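PDB 2O2G: dienelactone hydrolase from Anabaena variabilis, which probably hydrolyses its substrate, as do other members of the dienelactone hydrolase family in the alpha/beta-hydrolase superfamily. Local coordinates for residues L164-G169 with V192-A197. Sequence-based numbering, arbitrary orientation.
Sequences LLIVGG and VIIPRA
Val167 and Ile193 are bridge partners on the last two parallel strands of an alpha/beta-hydrolase sheet, 163-168 and the outermost strand 189-194, joined in a beta-alpha-beta crossover by helix 172-184. The backbone bonds run in parallel-sheet fashion. Val192 bonds twice to the same neighbouring strand, straddling Ile166: Val192 N donates to Leu165 O at 2.9 Å and Val192 O accepts from Val167 N at 3.1 Å. Ile194 continues the pattern, Ile194 N bonding to Val167 O at 2.9 Å. Beta-branched residues suit these extended strands, and successive side chains fall on opposite faces of the sheet. On the face packed by helix 206-221, Ile166 CG2 lies 3.7 Å from Ile194 CD1, while Val192 CG1 fills in against Leu164 CD1 at 3.8 Å. Leu164 reaches it because CG is anti to its backbone N (chi1 171°), and the same side chain also touches Trp217 of that helix. On the other face, Val167 turns CG2 to Ile193 CG1, 3.8 Å away, and packs on Ile175 and Asn178 of the crossover helix. Past the strands, a type II turn from Ile194 to Ala197 folds the chain back beside the glycines. Gly168, without a side chain, lets its CA come close to Ala197 O in a CA-H...O contact, near a probable Ser122-His199-Asp171 catalytic triad. At Gly169, Ile193 CG2 rests 3.6 Å from Gly169 CA. Gly169 N donates to Ile194 O at 2.8 Å, the donor tilted 31° from the carbonyl plane.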
loop_
_atom_site.group_PDB
_atom_site.type_symbol
_atom_site.label_atom_id
_atom_site.label_comp_id
_atom_site.label_asym_id
_atom_site.label_seq_id
_atom_site.Cartn_x
_atom_site.Cartn_y
_atom_site.Cartn_z
ATOM N N LEU A 164 5.062 7.258 -6.017
ATOM C CA LEU A 164 4.671 8.525 -5.488
ATOM C C LEU A 164 4.819 8.473 -3.974
ATOM O O LEU A 164 4.135 7.700 -3.274
ATOM C CB LEU A 164 3.203 8.793 -5.835
ATOM C CG LEU A 164 2.541 9.992 -5.190
ATOM C CD1 LEU A 164 3.273 11.279 -5.526
ATOM C CD2 LEU A 164 1.072 10.020 -5.655
ATOM N N LEU A 165 5.702 9.303 -3.468
ATOM C CA LEU A 165 5.919 9.446 -2.039
ATOM C C LEU A 165 5.088 10.668 -1.538
ATOM O O LEU A 165 5.185 11.773 -2.073
ATOM C CB LEU A 165 7.413 9.623 -1.783
ATOM C CG LEU A 165 8.376 8.530 -2.269
ATOM C CD1 LEU A 165 9.808 8.859 -1.894
ATOM C CD2 LEU A 165 8.034 7.178 -1.703
ATOM N N ILE A 166 4.233 10.453 -0.553
ATOM C CA ILE A 166 3.417 11.515 -0.017
ATOM C C ILE A 166 3.784 11.692 1.422
ATOM O O ILE A 166 3.762 10.707 2.188
ATOM C CB ILE A 166 1.876 11.189 -0.075
ATOM C CG1 ILE A 166 1.380 10.921 -1.499
ATOM C CG2 ILE A 166 1.069 12.380 0.487
ATOM C CD1 ILE A 166 -0.077 10.317 -1.574
ATOM N N VAL A 167 4.033 12.934 1.826
ATOM C CA VAL A 167 4.336 13.218 3.225
ATOM C C VAL A 167 3.593 14.447 3.721
ATOM O O VAL A 167 3.233 15.326 2.950
ATOM C CB VAL A 167 5.874 13.426 3.430
ATOM C CG1 VAL A 167 6.637 12.243 2.889
ATOM C CG2 VAL A 167 6.364 14.657 2.685
ATOM N N GLY A 168 3.392 14.517 5.028
ATOM C CA GLY A 168 2.792 15.703 5.648
ATOM C C GLY A 168 3.855 16.745 5.935
ATOM O O GLY A 168 4.962 16.418 6.367
ATOM N N GLY A 169 3.533 18.011 5.660
ATOM C CA GLY A 169 4.436 19.120 5.869
ATOM C C GLY A 169 4.939 19.313 7.295
ATOM O O GLY A 169 6.028 19.859 7.503
ATOM N N VAL A 192 5.470 14.510 -3.071
ATOM C CA VAL A 192 4.575 15.608 -2.854
ATOM C C VAL A 192 4.286 15.738 -1.381
ATOM O O VAL A 192 4.138 14.739 -0.666
ATOM C CB VAL A 192 3.272 15.500 -3.720
ATOM C CG1 VAL A 192 2.456 14.291 -3.354
ATOM C CG2 VAL A 192 2.441 16.782 -3.595
ATOM N N ILE A 193 4.154 16.988 -0.951
ATOM C CA ILE A 193 3.958 17.348 0.434
ATOM C C ILE A 193 2.578 17.969 0.639
ATOM O O ILE A 193 2.179 18.913 -0.070
ATOM C CB ILE A 193 5.038 18.366 0.865
ATOM C CG1 ILE A 193 6.452 17.805 0.578
ATOM C CG2 ILE A 193 4.893 18.693 2.306
ATOM C CD1 ILE A 193 7.556 18.716 1.029
ATOM N N ILE A 194 1.859 17.474 1.642
ATOM C CA ILE A 194 0.543 18.054 1.948
ATOM C C ILE A 194 0.808 19.068 3.053
ATOM O O ILE A 194 1.277 18.709 4.146
ATOM C CB ILE A 194 -0.504 17.001 2.300
ATOM C CG1 ILE A 194 -0.747 16.098 1.069
ATOM C CG2 ILE A 194 -1.788 17.662 2.759
ATOM C CD1 ILE A 194 -1.557 14.884 1.361
ATOM N N PRO A 195 0.580 20.351 2.748
ATOM C CA PRO A 195 0.948 21.347 3.744
ATOM C C PRO A 195 0.195 21.228 5.055
ATOM O O PRO A 195 -0.984 20.904 5.062
ATOM C CB PRO A 195 0.611 22.670 3.072
ATOM C CG PRO A 195 -0.341 22.340 1.974
ATOM C CD PRO A 195 0.025 20.978 1.531
ATOM N N ARG A 196 0.913 21.467 6.148
ATOM C CA ARG A 196 0.327 21.488 7.488
ATOM C C ARG A 196 -0.465 20.238 7.840
ATOM O O ARG A 196 -1.535 20.323 8.419
ATOM C CB ARG A 196 -0.559 22.724 7.644
ATOM C CG ARG A 196 0.153 24.044 7.386
ATOM C CD ARG A 196 -0.771 25.234 7.588
ATOM N NE ARG A 196 -2.010 25.111 6.809
ATOM C CZ ARG A 196 -2.126 25.250 5.479
ATOM N NH1 ARG A 196 -1.075 25.477 4.695
ATOM N NH2 ARG A 196 -3.320 25.126 4.909
ATOM N N ALA A 197 0.055 19.080 7.435
ATOM C CA ALA A 197 -0.501 17.789 7.786
ATOM C C ALA A 197 0.572 17.093 8.630
ATOM O O ALA A 197 1.767 17.223 8.335
ATOM C CB ALA A 197 -0.797 16.971 6.541
#